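Side-chain contacts in DUF411 domain-containing protein (Pseudomonas aeruginosa, PDB 6WIS), which binds copper through a cysteine-bridged four-copper cluster and probably serves in bacterial copper resistance: residues A[3-8]-A[71-76]; A[18-23]-A[30-35]; A[49-54]-A[107-112]. All blocks are in the same frame, centred on the assembly; numbering follows the deposited sequence.

Contact 1. Residues A[3-8]-A[71-76]. With ZN (zinc ion), chain K.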
ATOM      1  N   LEU A   3      -9.220  14.033  -1.201  1.00 29.37           N
ATOM      2  CA  LEU A   3      -8.309  12.907  -1.390  1.00 34.23           C
ATOM      3  C   LEU A   3      -8.865  11.664  -0.706  1.00 28.61           C
ATOM      4  O   LEU A   3      -9.113  11.696   0.498  1.00 30.29           O
ATOM      5  CB  LEU A   3      -6.950  13.268  -0.799  1.00 32.61           C
ATOM      6  CG  LEU A   3      -5.775  12.307  -0.945  1.00 35.70           C
ATOM      7  CD1 LEU A   3      -5.269  12.333  -2.382  1.00 29.03           C
ATOM      8  CD2 LEU A   3      -4.666  12.697   0.041  1.00 28.80           C
ATOM      9  N   ALA A   4      -9.027  10.561  -1.456  1.00 29.34           N
ATOM     10  CA  ALA A   4      -9.719   9.373  -0.950  1.00 35.15           C
ATOM     11  C   ALA A   4      -9.047   8.070  -1.397  1.00 28.52           C
ATOM     12  O   ALA A   4      -8.532   7.956  -2.517  1.00 25.83           O
ATOM     13  CB  ALA A   4     -11.199   9.361  -1.401  1.00 29.15           C
ATOM     14  N   ILE A   5      -9.076   7.066  -0.515  1.00 28.60           N
ATOM     15  CA  ILE A   5      -8.511   5.752  -0.827  1.00 25.67           C
ATOM     16  C   ILE A   5      -9.452   4.666  -0.302  1.00 24.60           C
ATOM     17  O   ILE A   5     -10.001   4.780   0.797  1.00 27.96           O
ATOM     18  CB  ILE A   5      -7.069   5.605  -0.269  1.00 25.77           C
ATOM     19  CG1 ILE A   5      -6.427   4.272  -0.720  1.00 23.57           C
ATOM     20  CG2 ILE A   5      -7.016   5.797   1.252  1.00 24.65           C
ATOM     21  CD1 ILE A   5      -4.928   4.192  -0.435  1.00 24.09           C
ATOM     22  N   ASP A   6      -9.676   3.626  -1.102  1.00 28.67           N
ATOM     23  CA  ASP A   6     -10.487   2.488  -0.672  1.00 30.21           C
ATOM     24  C   ASP A   6      -9.588   1.289  -0.376  1.00 23.77           C
ATOM     25  O   ASP A   6      -8.762   0.908  -1.206  1.00 26.27           O
ATOM     26  CB  ASP A   6     -11.533   2.105  -1.722  1.00 33.84           C
ATOM     27  CG  ASP A   6     -12.570   1.112  -1.173  1.00 38.55           C
ATOM     28  OD1 ASP A   6     -13.128   1.363  -0.063  1.00 35.25           O
ATOM     29  OD2 ASP A   6     -12.831   0.091  -1.846  1.00 39.83           O
ATOM     30  N   VAL A   7      -9.747   0.699   0.804  1.00 22.30           N
ATOM     31  CA  VAL A   7      -8.830  -0.326   1.300  1.00 21.86           C
ATOM     32  C   VAL A   7      -9.570  -1.654   1.454  1.00 29.59           C
ATOM     33  O   VAL A   7     -10.603  -1.729   2.140  1.00 30.48           O
ATOM     34  CB  VAL A   7      -8.181   0.099   2.622  1.00 25.40           C
ATOM     35  CG1 VAL A   7      -7.220  -0.996   3.120  1.00 21.29           C
ATOM     36  CG2 VAL A   7      -7.431   1.435   2.416  1.00 23.92           C
ATOM     37  N   HIS A   8      -9.033  -2.695   0.820  1.00 25.40           N
ATOM     38  CA  HIS A   8      -9.453  -4.080   1.033  1.00 26.29           C
ATOM     39  C   HIS A   8      -8.406  -4.720   1.932  1.00 26.22           C
ATOM     40  O   HIS A   8      -7.228  -4.772   1.560  1.00 25.52           O
ATOM     41  CB  HIS A   8      -9.554  -4.858  -0.287  1.00 26.35           C
ATOM     42  CG  HIS A   8     -10.121  -4.070  -1.423  1.00 32.76           C
ATOM     43  ND1 HIS A   8     -11.375  -4.310  -1.944  1.00 37.54           N
ATOM     44  CD2 HIS A   8      -9.600  -3.049  -2.150  1.00 39.13           C
ATOM     45  CE1 HIS A   8     -11.609  -3.468  -2.935  1.00 38.66           C
ATOM     46  NE2 HIS A   8     -10.549  -2.689  -3.080  1.00 39.75           N
ATOM     47  N   ALA A  71       3.447   9.741   2.134  1.00 26.36           N
ATOM     48  CA  ALA A  71       4.210  10.578   1.202  1.00 30.45           C
ATOM     49  C   ALA A  71       4.551   9.846  -0.092  1.00 28.79           C
ATOM     50  O   ALA A  71       4.614  10.462  -1.164  1.00 27.86           O
ATOM     51  CB  ALA A  71       5.502  11.083   1.856  1.00 33.28           C
ATOM     52  N   ASP A  72       4.747   8.535  -0.029  1.00 26.32           N
ATOM     53  CA  ASP A  72       5.036   7.796  -1.251  1.00 29.95           C
ATOM     54  C   ASP A  72       3.782   7.489  -2.043  1.00 24.80           C
ATOM     55  O   ASP A  72       3.879   7.298  -3.257  1.00 28.26           O
ATOM     56  CB  ASP A  72       5.795   6.509  -0.916  1.00 26.79           C
ATOM     57  CG  ASP A  72       7.079   6.791  -0.156  1.00 32.59           C
ATOM     58  OD1 ASP A  72       7.775   7.746  -0.543  1.00 32.30           O
ATOM     59  OD2 ASP A  72       7.399   6.087   0.833  1.00 32.91           O
ATOM     60  N   ILE A  73       2.617   7.451  -1.391  1.00 22.07           N
ATOM     61  CA  ILE A  73       1.362   7.371  -2.132  1.00 23.68           C
ATOM     62  C   ILE A  73       1.171   8.634  -2.964  1.00 26.77           C
ATOM     63  O   ILE A  73       0.745   8.567  -4.126  1.00 27.83           O
ATOM     64  CB  ILE A  73       0.172   7.131  -1.183  1.00 24.97           C
ATOM     65  CG1 ILE A  73       0.269   5.760  -0.487  1.00 25.27           C
ATOM     66  CG2 ILE A  73      -1.143   7.159  -1.960  1.00 25.22           C
ATOM     67  CD1 ILE A  73      -0.913   5.528   0.564  1.00 24.41           C
ATOM     68  N   LEU A  74       1.534   9.800  -2.410  1.00 26.87           N
ATOM     69  CA  LEU A  74       1.466  11.040  -3.190  1.00 31.89           C
ATOM     70  C   LEU A  74       2.405  10.990  -4.401  1.00 36.43           C
ATOM     71  O   LEU A  74       2.034  11.436  -5.495  1.00 35.61           O
ATOM     72  CB  LEU A  74       1.782  12.265  -2.307  1.00 24.40           C
ATOM     73  CG  LEU A  74       0.948  12.524  -1.035  1.00 30.97           C
ATOM     74  CD1 LEU A  74       1.446  13.775  -0.254  1.00 32.80           C
ATOM     75  CD2 LEU A  74      -0.572  12.624  -1.307  1.00 31.03           C
ATOM     76  N   LYS A  75       3.617  10.430  -4.241  1.00 29.81           N
ATOM     77  CA  LYS A  75       4.521  10.295  -5.392  1.00 32.98           C
ATOM     78  C   LYS A  75       3.954   9.349  -6.434  1.00 37.37           C
ATOM     79  O   LYS A  75       4.099   9.582  -7.645  1.00 36.44           O
ATOM     80  CB  LYS A  75       5.907   9.792  -4.962  1.00 35.94           C
ATOM     81  CG  LYS A  75       6.601  10.664  -3.929  1.00 40.49           C
ATOM     82  CD  LYS A  75       7.933  10.051  -3.483  1.00 48.09           C
ATOM     83  N   LEU A  76       3.333   8.256  -5.981  1.00 30.20           N
ATOM     84  CA  LEU A  76       2.665   7.337  -6.893  1.00 33.28           C
ATOM     85  C   LEU A  76       1.631   8.062  -7.745  1.00 31.40           C
ATOM     86  O   LEU A  76       1.574   7.870  -8.967  1.00 33.04           O
ATOM     87  CB  LEU A  76       2.009   6.202  -6.096  1.00 27.76           C
ATOM     88  CG  LEU A  76       1.078   5.260  -6.856  1.00 27.48           C
ATOM     89  CD1 LEU A  76       1.869   4.493  -7.934  1.00 25.77           C
ATOM     90  CD2 LEU A  76       0.387   4.277  -5.879  1.00 24.95           C
TER
HETATM   91 ZN    ZN K 209     -12.699  -5.757  -1.224  1.00 40.74          ZN

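Contact 2. Residues A[18-23]-A[30-35]. With ZN (zinc ion), chain J; ZN (zinc ion), chain K; ZN (zinc ion), chain L.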
ATOM      1  N   ASP A  18      -4.161   0.135  11.742  1.00 25.33           N
ATOM      2  CA  ASP A  18      -3.224   1.173  12.163  1.00 27.76           C
ATOM      3  C   ASP A  18      -2.738   1.980  10.962  1.00 25.62           C
ATOM      4  O   ASP A  18      -2.660   3.213  11.020  1.00 24.07           O
ATOM      5  CB  ASP A  18      -2.042   0.512  12.912  1.00 28.35           C
ATOM      6  CG  ASP A  18      -1.094   1.528  13.590  1.00 34.19           C
ATOM      7  OD1 ASP A  18      -1.470   2.672  13.853  1.00 43.17           O
ATOM      8  OD2 ASP A  18       0.047   1.166  13.888  1.00 45.99           O
ATOM      9  N   TRP A  19      -2.407   1.300   9.860  1.00 22.14           N
ATOM     10  CA  TRP A  19      -2.028   2.015   8.638  1.00 24.46           C
ATOM     11  C   TRP A  19      -3.142   2.958   8.172  1.00 23.72           C
ATOM     12  O   TRP A  19      -2.881   4.107   7.789  1.00 24.17           O
ATOM     13  CB  TRP A  19      -1.683   0.999   7.559  1.00 22.38           C
ATOM     14  CG  TRP A  19      -1.269   1.537   6.256  1.00 21.74           C
ATOM     15  CD1 TRP A  19      -0.068   2.111   5.951  1.00 22.55           C
ATOM     16  CD2 TRP A  19      -2.031   1.513   5.038  1.00 22.94           C
ATOM     17  NE1 TRP A  19      -0.037   2.452   4.603  1.00 22.64           N
ATOM     18  CE2 TRP A  19      -1.223   2.074   4.024  1.00 23.00           C
ATOM     19  CE3 TRP A  19      -3.314   1.049   4.703  1.00 25.71           C
ATOM     20  CZ2 TRP A  19      -1.657   2.185   2.698  1.00 24.54           C
ATOM     21  CZ3 TRP A  19      -3.747   1.160   3.375  1.00 20.83           C
ATOM     22  CH2 TRP A  19      -2.929   1.731   2.395  1.00 22.07           C
ATOM     23  N   ILE A  20      -4.394   2.497   8.222  1.00 23.43           N
ATOM     24  CA  ILE A  20      -5.517   3.366   7.879  1.00 26.90           C
ATOM     25  C   ILE A  20      -5.526   4.607   8.777  1.00 32.26           C
ATOM     26  O   ILE A  20      -5.786   5.726   8.313  1.00 29.55           O
ATOM     27  CB  ILE A  20      -6.829   2.569   7.962  1.00 28.91           C
ATOM     28  CG1 ILE A  20      -6.897   1.575   6.797  1.00 26.18           C
ATOM     29  CG2 ILE A  20      -8.037   3.500   8.021  1.00 29.55           C
ATOM     30  CD1 ILE A  20      -8.097   0.613   6.863  1.00 26.53           C
ATOM     31  N   LYS A  21      -5.192   4.443  10.063  1.00 29.02           N
ATOM     32  CA  LYS A  21      -5.219   5.598  10.960  1.00 32.23           C
ATOM     33  C   LYS A  21      -4.103   6.583  10.638  1.00 28.40           C
ATOM     34  O   LYS A  21      -4.313   7.792  10.721  1.00 31.50           O
ATOM     35  CB  LYS A  21      -5.171   5.135  12.424  1.00 31.21           C
ATOM     36  CG  LYS A  21      -6.523   4.579  12.892  1.00 36.29           C
ATOM     37  CD  LYS A  21      -6.520   4.008  14.310  1.00 43.86           C
ATOM     38  CE  LYS A  21      -6.327   5.106  15.348  1.00 63.35           C
ATOM     39  NZ  LYS A  21      -6.547   4.649  16.757  1.00 66.84           N
ATOM     40  N   HIS A  22      -2.935   6.092  10.207  1.00 26.67           N
ATOM     41  CA  HIS A  22      -1.859   6.972   9.748  1.00 31.18           C
ATOM     42  C   HIS A  22      -2.252   7.739   8.487  1.00 33.07           C
ATOM     43  O   HIS A  22      -1.886   8.915   8.326  1.00 31.83           O
ATOM     44  CB  HIS A  22      -0.582   6.157   9.478  1.00 30.27           C
ATOM     45  CG  HIS A  22       0.115   5.678  10.713  1.00 32.49           C
ATOM     46  ND1 HIS A  22       1.325   6.187  11.128  1.00 39.05           N
ATOM     47  CD2 HIS A  22      -0.219   4.724  11.616  1.00 29.63           C
ATOM     48  CE1 HIS A  22       1.708   5.570  12.229  1.00 37.73           C
ATOM     49  NE2 HIS A  22       0.787   4.684  12.551  1.00 35.72           N
ATOM     50  N   LEU A  23      -2.951   7.080   7.558  1.00 28.52           N
ATOM     51  CA  LEU A  23      -3.428   7.776   6.366  1.00 30.25           C
ATOM     52  C   LEU A  23      -4.414   8.872   6.733  1.00 28.52           C
ATOM     53  O   LEU A  23      -4.331   9.991   6.215  1.00 29.74           O
ATOM     54  CB  LEU A  23      -4.080   6.794   5.378  1.00 26.19           C
ATOM     55  CG  LEU A  23      -3.186   5.707   4.769  1.00 28.12           C
ATOM     56  CD1 LEU A  23      -3.962   4.922   3.734  1.00 30.86           C
ATOM     57  CD2 LEU A  23      -1.935   6.309   4.152  1.00 27.15           C
ATOM     58  N   VAL A  30     -10.636   7.654   3.968  1.00 25.73           N
ATOM     59  CA  VAL A  30     -10.452   6.215   3.796  1.00 30.44           C
ATOM     60  C   VAL A  30     -11.807   5.531   3.905  1.00 35.57           C
ATOM     61  O   VAL A  30     -12.560   5.785   4.852  1.00 36.48           O
ATOM     62  CB  VAL A  30      -9.463   5.638   4.837  1.00 35.49           C
ATOM     63  CG1 VAL A  30      -9.156   4.157   4.551  1.00 27.65           C
ATOM     64  CG2 VAL A  30      -8.151   6.443   4.855  1.00 28.19           C
ATOM     65  N   THR A  31     -12.115   4.665   2.948  1.00 29.46           N
ATOM     66  CA  THR A  31     -13.177   3.679   3.112  1.00 32.25           C
ATOM     67  C   THR A  31     -12.561   2.287   3.083  1.00 33.12           C
ATOM     68  O   THR A  31     -11.590   2.042   2.359  1.00 34.87           O
ATOM     69  CB  THR A  31     -14.233   3.798   2.008  1.00 36.49           C
ATOM     70  OG1 THR A  31     -13.600   3.638   0.746  1.00 33.05           O
ATOM     71  CG2 THR A  31     -14.926   5.159   2.042  1.00 38.82           C
ATOM     72  N   ASP A  32     -13.117   1.364   3.865  1.00 28.53           N
ATOM     73  CA  ASP A  32     -12.471   0.059   3.935  1.00 34.44           C
ATOM     74  C   ASP A  32     -13.451  -1.034   4.328  1.00 36.25           C
ATOM     75  O   ASP A  32     -14.491  -0.782   4.933  1.00 38.12           O
ATOM     76  CB  ASP A  32     -11.306   0.049   4.931  1.00 33.34           C
ATOM     77  CG  ASP A  32     -11.754   0.309   6.354  1.00 40.25           C
ATOM     78  OD1 ASP A  32     -12.209   1.448   6.620  1.00 41.59           O
ATOM     79  OD2 ASP A  32     -11.652  -0.624   7.198  1.00 38.57           O
ATOM     80  N   HIS A  33     -13.051  -2.265   4.041  1.00 34.00           N
ATOM     81  CA  HIS A  33     -13.775  -3.440   4.499  1.00 37.98           C
ATOM     82  C   HIS A  33     -12.809  -4.603   4.565  1.00 35.57           C
ATOM     83  O   HIS A  33     -11.808  -4.644   3.847  1.00 31.05           O
ATOM     84  CB  HIS A  33     -14.913  -3.796   3.554  1.00 35.69           C
ATOM     85  CG  HIS A  33     -14.463  -3.865   2.138  1.00 37.96           C
ATOM     86  ND1 HIS A  33     -14.242  -2.735   1.382  1.00 35.73           N
ATOM     87  CD2 HIS A  33     -14.111  -4.915   1.361  1.00 40.67           C
ATOM     88  CE1 HIS A  33     -13.813  -3.089   0.185  1.00 39.56           C
ATOM     89  NE2 HIS A  33     -13.727  -4.406   0.146  1.00 38.30           N
ATOM     90  N   VAL A  34     -13.149  -5.546   5.432  1.00 37.21           N
ATOM     91  CA  VAL A  34     -12.535  -6.859   5.455  1.00 30.22           C
ATOM     92  C   VAL A  34     -12.892  -7.615   4.175  1.00 38.89           C
ATOM     93  O   VAL A  34     -14.062  -7.671   3.766  1.00 30.25           O
ATOM     94  CB  VAL A  34     -12.999  -7.585   6.724  1.00 35.61           C
ATOM     95  CG1 VAL A  34     -12.458  -8.979   6.798  1.00 31.56           C
ATOM     96  CG2 VAL A  34     -12.559  -6.773   7.935  1.00 39.03           C
ATOM     97  N   GLU A  35     -11.877  -8.215   3.542  1.00 33.63           N
ATOM     98  CA  GLU A  35     -11.973  -8.771   2.189  1.00 38.25           C
ATOM     99  C   GLU A  35     -12.435 -10.227   2.182  1.00 32.76           C
ATOM    100  O   GLU A  35     -11.878 -11.052   2.904  1.00 34.93           O
ATOM    101  CB  GLU A  35     -10.609  -8.708   1.484  1.00 29.17           C
ATOM    102  CG  GLU A  35     -10.649  -9.459   0.137  1.00 35.12           C
ATOM    103  CD  GLU A  35     -11.559  -8.733  -0.746  1.00 37.79           C
ATOM    104  OE1 GLU A  35     -11.495  -7.546  -0.509  1.00 38.19           O
ATOM    105  OE2 GLU A  35     -12.359  -9.260  -1.559  1.00 37.41           O
TER
HETATM  106 ZN    ZN J 208       0.710   3.373  14.090  1.00 31.00          ZN
HETATM  107 ZN    ZN K 209     -12.699  -5.757  -1.224  1.00 40.74          ZN
HETATM  108 ZN    ZN L 210     -12.948   1.247   8.899  1.00 66.21          ZN

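Contact 3. Residues A[49-54]-A[107-112]. With CU (copper (II) ion), chain C; CU (copper (II) ion), chain D.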
ATOM      1  N   TYR A  49       2.437 -11.526  -8.008  1.00 35.30           N
ATOM      2  CA  TYR A  49       2.371 -12.684  -7.135  1.00 37.25           C
ATOM      3  C   TYR A  49       3.128 -12.516  -5.815  1.00 47.31           C
ATOM      4  O   TYR A  49       2.506 -12.470  -4.745  1.00 53.08           O
ATOM      5  CB  TYR A  49       2.878 -13.889  -7.947  1.00 42.16           C
ATOM      6  CG  TYR A  49       2.789 -15.219  -7.258  1.00 40.07           C
ATOM      7  CD1 TYR A  49       1.586 -15.680  -6.736  1.00 46.08           C
ATOM      8  CD2 TYR A  49       3.908 -16.035  -7.153  1.00 46.84           C
ATOM      9  CE1 TYR A  49       1.502 -16.915  -6.098  1.00 38.31           C
ATOM     10  CE2 TYR A  49       3.836 -17.268  -6.523  1.00 47.73           C
ATOM     11  CZ  TYR A  49       2.636 -17.703  -6.000  1.00 38.59           C
ATOM     12  OH  TYR A  49       2.576 -18.925  -5.375  1.00 48.25           O
ATOM     13  N   SER A  50       4.457 -12.398  -5.860  1.00 44.56           N
ATOM     14  CA  SER A  50       5.238 -12.311  -4.628  1.00 42.17           C
ATOM     15  C   SER A  50       5.485 -10.871  -4.192  1.00 47.22           C
ATOM     16  O   SER A  50       6.518 -10.569  -3.570  1.00 41.84           O
ATOM     17  CB  SER A  50       6.565 -13.053  -4.780  1.00 43.54           C
ATOM     18  OG  SER A  50       7.524 -12.193  -5.385  1.00 60.62           O
HETATM   19  N   MSE A  51       4.528 -10.009  -4.479  1.00 41.02           N
HETATM   20  CA  MSE A  51       4.639  -8.612  -4.029  1.00 37.92           C
HETATM   21  C   MSE A  51       3.428  -8.321  -3.149  1.00 32.74           C
HETATM   22  O   MSE A  51       3.252  -7.192  -2.796  1.00 29.80           O
HETATM   23  CB  MSE A  51       4.685  -7.678  -5.230  1.00 37.20           C
HETATM   24  CG  MSE A  51       5.992  -6.956  -5.341  1.00 53.77           C
HETATM   25 SE   MSE A  51       6.123  -5.816  -6.891  0.62 54.17          SE
HETATM   26  CE  MSE A  51       7.809  -6.286  -7.722  1.00 34.95           C
ATOM     27  N   GLY A  52       2.650  -9.354  -2.832  1.00 30.23           N
ATOM     28  CA  GLY A  52       1.459  -9.171  -2.030  1.00 27.82           C
ATOM     29  C   GLY A  52       1.769  -8.843  -0.581  1.00 28.76           C
ATOM     30  O   GLY A  52       2.853  -9.092  -0.051  1.00 30.14           O
ATOM     31  N   SER A  53       0.769  -8.286   0.087  1.00 27.79           N
ATOM     32  CA  SER A  53       0.903  -7.895   1.477  1.00 25.68           C
ATOM     33  C   SER A  53      -0.428  -8.220   2.131  1.00 26.90           C
ATOM     34  O   SER A  53      -1.206  -9.029   1.612  1.00 27.76           O
ATOM     35  CB  SER A  53       1.328  -6.417   1.566  1.00 26.83           C
ATOM     36  OG  SER A  53       1.624  -6.021   2.890  1.00 25.40           O
ATOM     37  N   CYS A  54      -0.707  -7.575   3.269  1.00 24.12           N
ATOM     38  CA  CYS A  54      -1.888  -7.863   4.083  1.00 23.74           C
ATOM     39  C   CYS A  54      -3.116  -7.028   3.705  1.00 26.50           C
ATOM     40  O   CYS A  54      -4.221  -7.286   4.211  1.00 20.46           O
ATOM     41  CB  CYS A  54      -1.531  -7.613   5.554  1.00 25.58           C
ATOM     42  SG  CYS A  54      -0.671  -6.001   5.720  1.00 27.53           S
ATOM     43  N   GLN A 107      11.742  -1.302   0.720  1.00 27.09           N
ATOM     44  CA  GLN A 107      11.567  -0.359  -0.373  1.00 31.62           C
ATOM     45  C   GLN A 107      10.088  -0.268  -0.728  1.00 29.64           C
ATOM     46  O   GLN A 107       9.322  -1.225  -0.558  1.00 27.88           O
ATOM     47  CB  GLN A 107      12.361  -0.786  -1.620  1.00 30.41           C
ATOM     48  CG  GLN A 107      13.829  -1.166  -1.361  1.00 32.80           C
ATOM     49  CD  GLN A 107      14.484  -1.846  -2.564  1.00 35.27           C
ATOM     50  OE1 GLN A 107      13.952  -2.811  -3.115  1.00 44.10           O
ATOM     51  NE2 GLN A 107      15.636  -1.343  -2.971  1.00 36.45           N
ATOM     52  N   VAL A 108       9.686   0.896  -1.202  1.00 24.36           N
ATOM     53  CA  VAL A 108       8.410   1.053  -1.883  1.00 24.81           C
ATOM     54  C   VAL A 108       8.675   0.887  -3.378  1.00 27.51           C
ATOM     55  O   VAL A 108       9.453   1.642  -3.970  1.00 30.00           O
ATOM     56  CB  VAL A 108       7.778   2.421  -1.579  1.00 26.74           C
ATOM     57  CG1 VAL A 108       6.502   2.584  -2.410  1.00 26.10           C
ATOM     58  CG2 VAL A 108       7.497   2.559  -0.074  1.00 23.64           C
ATOM     59  N   VAL A 109       8.064  -0.117  -3.984  1.00 26.98           N
ATOM     60  CA  VAL A 109       8.372  -0.510  -5.352  1.00 30.48           C
ATOM     61  C   VAL A 109       7.233  -0.049  -6.266  1.00 31.23           C
ATOM     62  O   VAL A 109       6.102  -0.542  -6.175  1.00 30.84           O
ATOM     63  CB  VAL A 109       8.603  -2.022  -5.445  1.00 32.09           C
ATOM     64  CG1 VAL A 109       8.997  -2.420  -6.874  1.00 43.41           C
ATOM     65  CG2 VAL A 109       9.666  -2.466  -4.427  1.00 28.98           C
ATOM     66  N   GLY A 110       7.522   0.894  -7.155  1.00 30.74           N
ATOM     67  CA  GLY A 110       6.542   1.286  -8.141  1.00 31.66           C
ATOM     68  C   GLY A 110       6.533   0.331  -9.321  1.00 39.82           C
ATOM     69  O   GLY A 110       7.543  -0.279  -9.663  1.00 39.19           O
ATOM     70  N   LEU A 111       5.362   0.167  -9.921  1.00 35.70           N
ATOM     71  CA  LEU A 111       5.234  -0.763 -11.064  1.00 36.81           C
ATOM     72  C   LEU A 111       4.593  -0.099 -12.276  1.00 32.96           C
ATOM     73  O   LEU A 111       3.610   0.573 -12.103  1.00 33.98           O
ATOM     74  CB  LEU A 111       4.335  -1.905 -10.616  1.00 40.80           C
ATOM     75  CG  LEU A 111       4.974  -2.808  -9.583  1.00 44.13           C
ATOM     76  CD1 LEU A 111       3.966  -3.813  -9.068  1.00 59.32           C
ATOM     77  CD2 LEU A 111       6.181  -3.489 -10.182  1.00 42.20           C
ATOM     78  N   THR A 112       5.197  -0.274 -13.443  1.00 37.08           N
ATOM     79  CA  THR A 112       4.563   0.165 -14.676  1.00 40.71           C
ATOM     80  C   THR A 112       3.677  -0.948 -15.230  1.00 45.27           C
ATOM     81  O   THR A 112       3.733  -2.101 -14.791  1.00 42.20           O
ATOM     82  CB  THR A 112       5.604   0.562 -15.716  1.00 39.95           C
ATOM     83  OG1 THR A 112       6.220  -0.627 -16.218  1.00 45.65           O
ATOM     84  CG2 THR A 112       6.684   1.446 -15.079  1.00 43.91           C
TER
HETATM   85 CU    CU C 201      -2.505  -4.718   6.005  1.00 23.20          CU
HETATM   86 CU    CU D 202      -0.350  -5.146   7.822  1.00 26.31          CU

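Contact 1. Residues A[3-8]-A[71-76]
The segment that brings Leu3 and Ile5 to Leu74 and Ile73 leads to a zinc ion, which His8 ND1 grips at 2.1 Å together with His33 NE2 and Glu35 OE1. The zinc lies 3.1 Å from both His8 CG and His8 CE1, so it meets the nitrogen squarely between its two ring neighbours. The contact with residues 71-76 is made at the other end, by the start of the strand and the residue before it, and is wholly apolar, two methyl pairs burying 96 Å² in all. Deeper in the protein, Ile5 CD1 meets Ile73 CD1 tip to tip at 4.3 Å. Both isoleucines hold CD1 at the end of a stretched chain, with chi2 at 169° in Ile5 and 177° in Ile73, and this reach spans backbones whose CA atoms, those of Ile5 and Ile73, stay 10.1 Å apart. From this buried pair the contact runs to a leucine pair nearer the surface, where Leu3 CD2 and Leu74 CD2 also touch at 4.3 Å. Leu3 points its CB toward the helix, whereas Leu74 starts off to the side and comes in through its CD2 branch. Both spacings are ordinary van der Waals separations, and neither pair is forced together. Phe28 touches both Leu3 and Ile73, while Leu23 of helix 14-24 touches both Ile5 and Ile73. Helix 70-77 thus meets strand 4-9 from the sheet face that helix 14-24 also covers, with Val64 of strand 62-65 touching both isoleucines and strand 4-9 itself paired in parallel with strand 29-34.

Contact 2. Residues A[18-23]-A[30-35]
Ile20 is wedged against Val30 and Asp32: its CG2 branch meets Val30, while the longer branch passes Val30 and ends at Asp32. CG2 rests 3.7 Å from Val30 CG1, and CD1 comes to 3.7 Å from Asp32 CG and 3.8 Å from Asp32 OD2, against the carboxylate. One turn on, Leu23 CB meets the other valine branch, Val30 CG2, at 4.1 Å, so Val30 is held by both of its methyls. Asp32 CG stands between the backbone N and the carbonyl carbon (chi1 63°), which keeps the carboxylate close to the helix. In the next shell, Leu23 CD1 lies 3.5 Å above one face of the Trp19 ring, offset toward the rim of the ring, which also stacks with His55 and bonds from NE1 to Val68 O. Helix 14-24 is the crossover of a beta-alpha-beta unit, and its residues 18-23 run nearly antiparallel (168°) to residues 30-34. Zinc ions sit at the margins: one is held by Asp18, His22 and Glu98, another by His33, Glu35 and His8. A third is bound by Asp32 OD1 at 2.4 Å, while Asp32 OD2 forms a salt bridge with Arg9. The charge of Asp32 is thus probably well compensated, consistent with a carboxylate that tolerates a methyl group against it.

Contact 3. Residues A[49-54]-A[107-112]
This is an apolar contact between a loop and a strand: Met51, in the loop between helix 38-45 and strand 55-59, reaches across to Val109 and Leu111 of strand 106-111, in the second half of the sheet. Met51 is present as selenomethionine, and its selenium and terminal methyl do all the touching. Its chain and that of Leu111 slide past each other in opposite directions, so SE lies against the forked end of the leucine, 3.7 Å from Leu111 CD1 and 4.0 Å from Leu111 CD2. The methyl CE of Met51 lies 4.1 Å from Val109 CG1 and as far from Leu111 CD2, the side chains of Met51 and Val109 crossing at about a right angle. The torsions of Met51 are unusual: chi1 at -115° brings CG nearly in line with the hydrogen on CA, and chi3 at -130° bends the end of the chain. Val109 and Leu111 point to the same side of the strand, with Gly110 between them, and so offer the selenomethionine one continuous apolar surface. Pro88 also touches Met51, and Pro48 touches Leu111. Beyond Met51 the loop is pinned by polar bonds: Gly52 pairs with Gly89 through the backbone, Ser53 OG bonds to Gly89 O, and Ser53 N bonds to Glu65 OE2. It leads to Cys54, whose SG bridges two copper ions, each 2.3 Å away, at a Cu-S-Cu angle of about 78°. One of these coppers also has Cys15 and His67, the other Cys16 and His55. The chemistry divides sharply along the loop: thiolate sulfur binds metal at one end, while at the other the selenium meets only carbon of the strand, in dispersion contacts, unlike the copper ligands Met90 and Met97.

Contacts 1 and 2, with centres 11 Å apart, are built on neighbouring strands: Val7 N bonds to Thr31 O at 2.8 Å, and Asp6 OD1 lies 2.5 Å from Thr31 OG1. They share one zinc site, where His8 ND1 and His33 NE2 come within 3.1 Å, and contact 2 is nested in the chain loop that contact 1 closes. Contact 3 reaches the same sheet from across the chain's centre, about 14 Å from contact 1 and 18 Å from contact 2, centre to centre. It touches contact 1 through Asp72 OD2 and Val108 CG2, 3.6 Å apart. Contact 3 alone holds a copper ligand, Cys54; the side chain of Ile5 in contact 1 stays about 11 Å from a bound copper, nearest atoms.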